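Local coordinates for precorrin-6Y C5,15-methyltransferase (Decarboxylating) (Geobacter metallireducens, PDB 3E05), which probably uses S-adenosylmethionine to methylate and decarboxylate a precorrin intermediate on the way to adenosylcobalamin, this chain being the C-terminal domain of a longer protein, at residues V162-V167 with P186-T191; D40-W45 with P109-I114; E96-E101 with G118-E123. One frame throughout, in Å; residues are numbered along the deposited sequence.

Interaction 1: V162-V167 with P186-T191; sequences VEVACV and PVYIIT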
# COMPACT_ATOMS: atom_id res chain seq x y z
N VAL D 162 17.81 7.18 -12.35
CA VAL D 162 16.38 6.83 -12.35
C VAL D 162 15.91 6.50 -10.92
O VAL D 162 16.54 5.70 -10.23
CB VAL D 162 16.07 5.66 -13.34
CG1 VAL D 162 14.59 5.22 -13.27
CG2 VAL D 162 16.41 6.04 -14.78
N GLU D 163 14.83 7.15 -10.50
CA GLU D 163 14.12 6.77 -9.28
C GLU D 163 12.78 6.19 -9.70
O GLU D 163 12.15 6.70 -10.63
CB GLU D 163 13.90 7.98 -8.39
CG GLU D 163 12.95 7.72 -7.20
CD GLU D 163 12.50 8.99 -6.52
OE1 GLU D 163 13.32 9.59 -5.80
OE2 GLU D 163 11.34 9.40 -6.70
N VAL D 164 12.33 5.14 -9.01
CA VAL D 164 10.97 4.63 -9.19
C VAL D 164 10.23 4.77 -7.87
O VAL D 164 10.73 4.33 -6.85
CB VAL D 164 10.97 3.15 -9.61
CG1 VAL D 164 9.54 2.68 -9.90
CG2 VAL D 164 11.88 2.93 -10.82
N ALA D 165 9.06 5.41 -7.90
CA ALA D 165 8.22 5.54 -6.69
C ALA D 165 6.85 4.90 -6.94
O ALA D 165 6.08 5.34 -7.80
CB ALA D 165 8.07 7.00 -6.30
N CYS D 166 6.55 3.84 -6.19
CA CYS D 166 5.26 3.18 -6.32
C CYS D 166 4.33 3.80 -5.31
O CYS D 166 4.58 3.75 -4.10
CB CYS D 166 5.36 1.67 -6.10
SG CYS D 166 3.76 0.86 -6.34
N VAL D 167 3.27 4.40 -5.83
CA VAL D 167 2.34 5.17 -5.01
C VAL D 167 1.02 4.44 -4.94
O VAL D 167 0.39 4.18 -5.96
CB VAL D 167 2.16 6.63 -5.57
CG1 VAL D 167 1.02 7.36 -4.85
CG2 VAL D 167 3.48 7.41 -5.46
N PRO D 186 -2.13 0.70 -8.21
CA PRO D 186 -0.87 1.37 -7.92
C PRO D 186 -0.33 2.07 -9.16
O PRO D 186 -0.62 1.65 -10.29
CB PRO D 186 0.09 0.25 -7.53
CG PRO D 186 -0.70 -1.03 -7.59
CD PRO D 186 -2.00 -0.77 -8.24
N VAL D 187 0.41 3.15 -8.96
CA VAL D 187 1.09 3.80 -10.07
C VAL D 187 2.57 3.90 -9.78
O VAL D 187 2.99 4.27 -8.68
CB VAL D 187 0.49 5.23 -10.43
CG1 VAL D 187 1.17 5.82 -11.67
CG2 VAL D 187 -1.02 5.17 -10.67
N TYR D 188 3.38 3.53 -10.77
CA TYR D 188 4.81 3.66 -10.63
C TYR D 188 5.24 4.97 -11.29
O TYR D 188 5.11 5.11 -12.50
CB TYR D 188 5.50 2.48 -11.33
CG TYR D 188 5.27 1.17 -10.62
CD1 TYR D 188 6.15 0.75 -9.62
CD2 TYR D 188 4.15 0.38 -10.90
CE1 TYR D 188 5.95 -0.48 -8.95
CE2 TYR D 188 3.92 -0.82 -10.22
CZ TYR D 188 4.83 -1.25 -9.25
OH TYR D 188 4.61 -2.43 -8.57
N ILE D 189 5.70 5.91 -10.47
CA ILE D 189 6.17 7.20 -10.96
C ILE D 189 7.69 7.12 -11.13
O ILE D 189 8.45 7.04 -10.17
CB ILE D 189 5.76 8.35 -10.02
CG1 ILE D 189 4.23 8.38 -9.91
CG2 ILE D 189 6.34 9.69 -10.50
CD1 ILE D 189 3.69 9.26 -8.81
N ILE D 190 8.11 7.17 -12.40
CA ILE D 190 9.52 7.03 -12.76
C ILE D 190 10.09 8.41 -13.09
O ILE D 190 9.58 9.09 -13.98
CB ILE D 190 9.66 6.11 -13.99
CG1 ILE D 190 8.99 4.76 -13.71
CG2 ILE D 190 11.14 5.94 -14.38
CD1 ILE D 190 8.74 3.91 -14.93
N THR D 191 11.13 8.82 -12.36
CA THR D 191 11.81 10.09 -12.55
C THR D 191 13.24 9.87 -13.00
O THR D 191 13.99 9.11 -12.40
CB THR D 191 11.74 10.95 -11.28
OG1 THR D 191 10.37 11.01 -10.86
CG2 THR D 191 12.24 12.38 -11.55
O HOH W 1 9.72 9.07 -9.07
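C166 lays its sulfur over the ring of Y188, its partner in a non-hydrogen-bonded antiparallel pair. The tyrosine CB leaves the sheet on the same face as V164, C166 and I190, and with CG anti to the carbonyl carbon (chi1 -69°) the ring stands up beside the neighbouring strand. Y188 CD1 meets V164 CG1 at 3.9 Å, the methyl lying near the ring plane at its edge. Y188 CE1 touches C166 CB at 3.6 Å. Further out, C166 SG sits 3.9 Å from the Y188 ring centroid, 23° off the normal and displaced toward the rim on the CE1 and CZ side, a Cys sulfur-aromatic contact. The tip, Y188 OH, passes C166 SG at 4.1 Å and hydrogen-bonds to the OH of Y188 of the fourth subunit. Without the ring, as with an alanine here, C166 SG would probably lose its aromatic partner and the tyrosine pair between subunits would be lost.

The strands form the hairpin 161-173/180-193, which makes the margin, within this chain, of a sheet of order 3-2-1-4-5-7-6, the signature of class I methyltransferases. Three hydrogen-bonded pairs, E163 with T191, A165 with I189 and V167 with V187, supply two backbone bonds each. Residues V164 to V167 also pair with a strand of the second subunit, continuing the sheet.

On the opposite face the beta-branched V167, V187, I189 and T191 suit the extended chain, and V167 CG2 meets I189 CD1 at 3.8 Å under helix 26-35. A water there donates to I189 O at 2.6 Å and to E163 OE2 at 2.9 Å, and accepts from T191 OG1 at 2.7 Å. E163 OE2 also forms a salt bridge with K35, so one carboxylate oxygen serves both water and lysine.

Interaction 2: D40-W45 with P109-I114; sequences DDLVMW and PDRVFI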
# COMPACT_ATOMS: atom_id res chain seq x y z
N ASP D 40 8.70 28.36 -13.16
CA ASP D 40 8.09 29.16 -14.22
C ASP D 40 9.03 29.33 -15.44
O ASP D 40 10.24 29.12 -15.31
CB ASP D 40 7.61 30.50 -13.67
CG ASP D 40 6.42 31.05 -14.44
OD1 ASP D 40 5.99 30.41 -15.42
OD2 ASP D 40 5.90 32.12 -14.07
N ASP D 41 8.45 29.62 -16.60
CA ASP D 41 9.17 29.90 -17.86
C ASP D 41 9.77 28.69 -18.59
O ASP D 41 10.43 28.86 -19.61
CB ASP D 41 10.27 30.97 -17.70
CG ASP D 41 9.73 32.28 -17.15
OD1 ASP D 41 8.79 32.85 -17.74
OD2 ASP D 41 10.28 32.76 -16.14
N LEU D 42 9.54 27.47 -18.09
CA LEU D 42 10.10 26.27 -18.74
C LEU D 42 9.22 25.78 -19.88
O LEU D 42 8.04 26.10 -19.95
CB LEU D 42 10.31 25.13 -17.75
CG LEU D 42 11.30 25.31 -16.58
CD1 LEU D 42 11.48 23.99 -15.87
CD2 LEU D 42 12.65 25.84 -17.04
N VAL D 43 9.80 24.98 -20.76
CA VAL D 43 9.04 24.31 -21.79
C VAL D 43 8.86 22.84 -21.39
O VAL D 43 9.84 22.16 -21.09
CB VAL D 43 9.71 24.42 -23.19
CG1 VAL D 43 9.01 23.51 -24.23
CG2 VAL D 43 9.68 25.88 -23.67
N MET D 44 7.61 22.38 -21.40
CA MET D 44 7.26 21.02 -21.04
C MET D 44 6.56 20.30 -22.20
O MET D 44 5.67 20.86 -22.83
CB MET D 44 6.37 21.03 -19.80
CG MET D 44 5.85 19.66 -19.32
SD MET D 44 4.95 19.83 -17.76
CE MET D 44 3.68 18.63 -18.05
N TRP D 45 6.96 19.06 -22.49
CA TRP D 45 6.15 18.18 -23.34
C TRP D 45 5.32 17.20 -22.48
O TRP D 45 5.86 16.59 -21.55
CB TRP D 45 7.04 17.35 -24.26
CG TRP D 45 7.92 18.10 -25.24
CD1 TRP D 45 7.88 19.43 -25.57
CD2 TRP D 45 8.94 17.52 -26.07
NE1 TRP D 45 8.84 19.72 -26.52
CE2 TRP D 45 9.49 18.56 -26.86
CE3 TRP D 45 9.44 16.22 -26.22
CZ2 TRP D 45 10.52 18.34 -27.78
CZ3 TRP D 45 10.48 16.01 -27.13
CH2 TRP D 45 11.00 17.06 -27.90
N PRO D 109 12.63 20.67 -24.93
CA PRO D 109 11.97 20.63 -23.63
C PRO D 109 12.93 20.67 -22.44
O PRO D 109 14.04 20.12 -22.50
CB PRO D 109 11.23 19.31 -23.68
CG PRO D 109 12.14 18.40 -24.51
CD PRO D 109 12.97 19.31 -25.41
N ASP D 110 12.50 21.34 -21.38
CA ASP D 110 13.16 21.26 -20.09
C ASP D 110 12.59 20.06 -19.32
O ASP D 110 13.27 19.49 -18.48
CB ASP D 110 12.88 22.52 -19.29
CG ASP D 110 13.52 23.76 -19.90
OD1 ASP D 110 14.76 23.84 -19.86
OD2 ASP D 110 12.79 24.64 -20.40
N ARG D 111 11.33 19.74 -19.59
CA ARG D 111 10.56 18.79 -18.77
C ARG D 111 9.72 17.95 -19.72
O ARG D 111 9.07 18.48 -20.62
CB ARG D 111 9.65 19.55 -17.78
CG ARG D 111 10.36 20.41 -16.75
CD ARG D 111 11.31 19.58 -15.90
NE ARG D 111 11.90 20.35 -14.80
CZ ARG D 111 13.08 20.96 -14.86
NH1 ARG D 111 13.81 20.93 -15.97
NH2 ARG D 111 13.51 21.64 -13.80
N VAL D 112 9.77 16.62 -19.58
CA VAL D 112 8.90 15.78 -20.37
C VAL D 112 8.19 14.81 -19.46
O VAL D 112 8.84 14.13 -18.66
CB VAL D 112 9.66 15.01 -21.48
CG1 VAL D 112 8.71 14.07 -22.19
CG2 VAL D 112 10.27 15.97 -22.49
N PHE D 113 6.87 14.80 -19.55
CA PHE D 113 6.04 13.78 -18.92
C PHE D 113 5.55 12.85 -20.01
O PHE D 113 5.03 13.29 -21.04
CB PHE D 113 4.87 14.37 -18.14
CG PHE D 113 3.95 13.32 -17.56
CD1 PHE D 113 4.43 12.41 -16.61
CD2 PHE D 113 2.63 13.19 -18.01
CE1 PHE D 113 3.58 11.40 -16.07
CE2 PHE D 113 1.78 12.20 -17.47
CZ PHE D 113 2.27 11.30 -16.50
N ILE D 114 5.76 11.55 -19.81
CA ILE D 114 5.24 10.56 -20.72
C ILE D 114 4.09 9.80 -20.04
O ILE D 114 4.32 8.94 -19.16
CB ILE D 114 6.36 9.59 -21.18
CG1 ILE D 114 7.51 10.38 -21.82
CG2 ILE D 114 5.82 8.52 -22.11
CD1 ILE D 114 8.83 9.64 -21.89
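M44 pairs with R111 and W45 with V112 in a parallel ladder, the strand axes 4.6 Å apart and inclined by 17°. Both backbone polar atoms of W45 bond to strand 111-114: its N donates to R111 O, and its O accepts from F113 N. Just before, V43 O takes two donors, D110 N at 2.8 Å and R111 N at 3.2 Å, where the chain turns into its strand.

D110 completes the start of the ladder with its side chain. Its CG lies anti to the carbonyl carbon (chi1 -67°), which brings D110 OD2 to V43 N at 3.0 Å, an almost straight bond (173°) on the anti lone pair. Aspartate suits the spot because its short arm brings a carboxylate to a backbone N-H. L42 CD2 rests against the same carboxylate, while L42 CD1 stands 3.6 Å from R111 CZ, centred over one face of the guanidinium. R111 NH1 donates to D110 O, and NH2 reaches R37 O. On the other face of the sheet P109 turns its CB-CG-CD side to one face of the W45 indole: P109 CG is 3.5 Å from the centroid of the six-membered ring, a CH-pi contact. V112 CG2 adds a methyl at 3.8 Å from W45 CE3, and W45 NE1 donates to P107 O.

Strands 43-47 and 111-114 are the central first and fourth strands of the Rossmann-like methyltransferase sheet. The chemistry implies that the buried polar groups are matched rather than merely hidden: arginine gives N-H groups to backbone carbonyls, NH1 within its guanidinium plane, and offers its face to leucine, and the indole gives its face to proline while keeping its N-H for a carbonyl.

Interaction 3: E96-E101 with G118-E123; sequences EAFAPE and GGMLEE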
# COMPACT_ATOMS: atom_id res chain seq x y z
N GLU D 96 -1.81 17.42 -32.16
CA GLU D 96 -2.34 16.13 -32.59
C GLU D 96 -1.24 15.32 -33.29
O GLU D 96 -0.83 15.64 -34.42
CB GLU D 96 -3.56 16.33 -33.49
CG GLU D 96 -4.18 15.05 -34.00
CD GLU D 96 -5.37 15.26 -34.93
OE1 GLU D 96 -5.86 16.42 -35.06
OE2 GLU D 96 -5.81 14.26 -35.53
N ALA D 97 -0.75 14.29 -32.62
CA ALA D 97 0.42 13.54 -33.08
C ALA D 97 0.53 12.17 -32.43
O ALA D 97 -0.01 11.94 -31.34
CB ALA D 97 1.70 14.34 -32.81
N PHE D 98 1.24 11.27 -33.11
CA PHE D 98 1.57 9.95 -32.61
C PHE D 98 3.08 9.94 -32.39
O PHE D 98 3.85 9.52 -33.26
CB PHE D 98 1.13 8.88 -33.64
CG PHE D 98 1.34 7.44 -33.21
CD1 PHE D 98 1.55 7.09 -31.87
CD2 PHE D 98 1.29 6.42 -34.16
CE1 PHE D 98 1.73 5.75 -31.50
CE2 PHE D 98 1.47 5.08 -33.80
CZ PHE D 98 1.68 4.75 -32.47
N ALA D 99 3.50 10.43 -31.21
CA ALA D 99 4.93 10.58 -30.86
C ALA D 99 5.72 9.28 -31.06
O ALA D 99 5.20 8.20 -30.78
CB ALA D 99 5.06 11.07 -29.43
N PRO D 100 6.99 9.37 -31.54
CA PRO D 100 7.90 10.52 -31.73
C PRO D 100 7.63 11.48 -32.90
O PRO D 100 8.34 12.49 -33.03
CB PRO D 100 9.27 9.85 -31.88
CG PRO D 100 8.98 8.52 -32.47
CD PRO D 100 7.63 8.10 -31.92
N GLU D 101 6.64 11.16 -33.75
CA GLU D 101 6.19 12.10 -34.78
C GLU D 101 5.58 13.33 -34.12
O GLU D 101 4.90 13.22 -33.10
CB GLU D 101 5.15 11.47 -35.70
CG GLU D 101 5.64 10.29 -36.55
CD GLU D 101 4.58 9.80 -37.53
OE1 GLU D 101 4.94 9.56 -38.70
OE2 GLU D 101 3.40 9.67 -37.14
N GLY D 118 1.72 4.55 -26.70
CA GLY D 118 1.12 3.89 -27.87
C GLY D 118 1.99 2.86 -28.59
O GLY D 118 2.02 2.82 -29.82
N GLY D 119 2.72 2.06 -27.82
CA GLY D 119 3.64 1.06 -28.36
C GLY D 119 4.97 1.61 -28.85
O GLY D 119 5.76 0.87 -29.42
N MET D 120 5.22 2.90 -28.61
CA MET D 120 6.42 3.57 -29.12
C MET D 120 7.37 4.06 -28.03
O MET D 120 8.02 5.09 -28.20
CB MET D 120 6.03 4.74 -30.05
CG MET D 120 5.20 4.36 -31.29
SD MET D 120 5.98 3.12 -32.33
CE MET D 120 7.29 4.07 -33.08
N LEU D 121 7.48 3.31 -26.94
CA LEU D 121 8.25 3.75 -25.76
C LEU D 121 9.75 4.01 -26.02
O LEU D 121 10.25 5.08 -25.68
CB LEU D 121 8.06 2.80 -24.56
CG LEU D 121 8.80 3.20 -23.26
CD1 LEU D 121 8.33 4.55 -22.75
CD2 LEU D 121 8.70 2.12 -22.17
N GLU D 122 10.43 3.04 -26.63
CA GLU D 122 11.87 3.16 -26.89
C GLU D 122 12.15 4.33 -27.83
O GLU D 122 13.08 5.12 -27.62
CB GLU D 122 12.42 1.87 -27.49
CG GLU D 122 13.92 1.71 -27.27
CD GLU D 122 14.51 0.51 -27.99
OE1 GLU D 122 13.77 -0.44 -28.33
OE2 GLU D 122 15.74 0.53 -28.21
N GLU D 123 11.32 4.44 -28.85
CA GLU D 123 11.45 5.48 -29.86
C GLU D 123 11.18 6.86 -29.26
O GLU D 123 11.84 7.84 -29.62
CB GLU D 123 10.53 5.19 -31.04
CG GLU D 123 10.90 3.92 -31.80
CD GLU D 123 10.18 2.65 -31.32
OE1 GLU D 123 9.54 2.65 -30.24
OE2 GLU D 123 10.26 1.63 -32.04
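F98 and M120 cross at about a right angle, the methionine chain passing the outer end of the aromatic ring. M120 CG lies 3.7 Å from F98 CZ and nearly as close to CE1, approaching obliquely. The sulfur stays farther off: M120 SD is 5.4 Å from the F98 ring centroid and 41° from its normal, a loose Met-aromatic contact. Bends at chi2 (-56°) and chi3 (-73°) shape the thioether so that CG, not SD, makes the close contact. The edge of the same phenylalanine points at a backbone oxygen, G118 O, which lies in the ring plane 3.3 Å from F98 CZ. This orientation lets the weakly positive rim of the ring face the carbonyl. Glycine fits at 118 for two reasons, since the backbone there has a positive phi and a CB would run into F98 CE1.

These residues belong to loops that follow the third and fourth strands of the class I methyltransferase sheet, 92-96 and 111-114. In this fold the cofactor usually binds at the strand ends from which such loops leave, so the contact probably borders that region. M120 is at the N-cap position of helix 121-131; its side chain there packs on F98 and P100 and brings no capping oxygen.

P100, joined to A99 by a cis peptide bond, presents its ring to the helix start. P100 CD meets M120 CB at 4.2 Å, the two side chains crossing near a right angle, and P100 CG leans obliquely on E123 CB at 3.9 Å. Beyond that methylene the glutamate bends at chi2, carrying its carboxylate off the proline. A99 O lies 3.6 Å from M120 CB, while I124 and A127 of the same helix extend the surface under P100.

Interactions 1 and 2 reach the same seven-stranded sheet, their centres about 19 Å apart: interaction 2 joins central strands, whereas interaction 1 is the hairpin at the margin, with strand 137-142 between them. Interaction 3 lies on the surface, its centre about 17 Å from that of interaction 2 and 21 Å from that of interaction 1. Along the chain, interactions 2 and 3 interleave, because 96-101 falls between 40-45 and 109-114, and 118-123 follows them; interaction 1 comes after both. The domain thus has a central sheet, surface loops, and a hairpin, last in the chain, that carries the sheet on into a second subunit of the four-chain assembly.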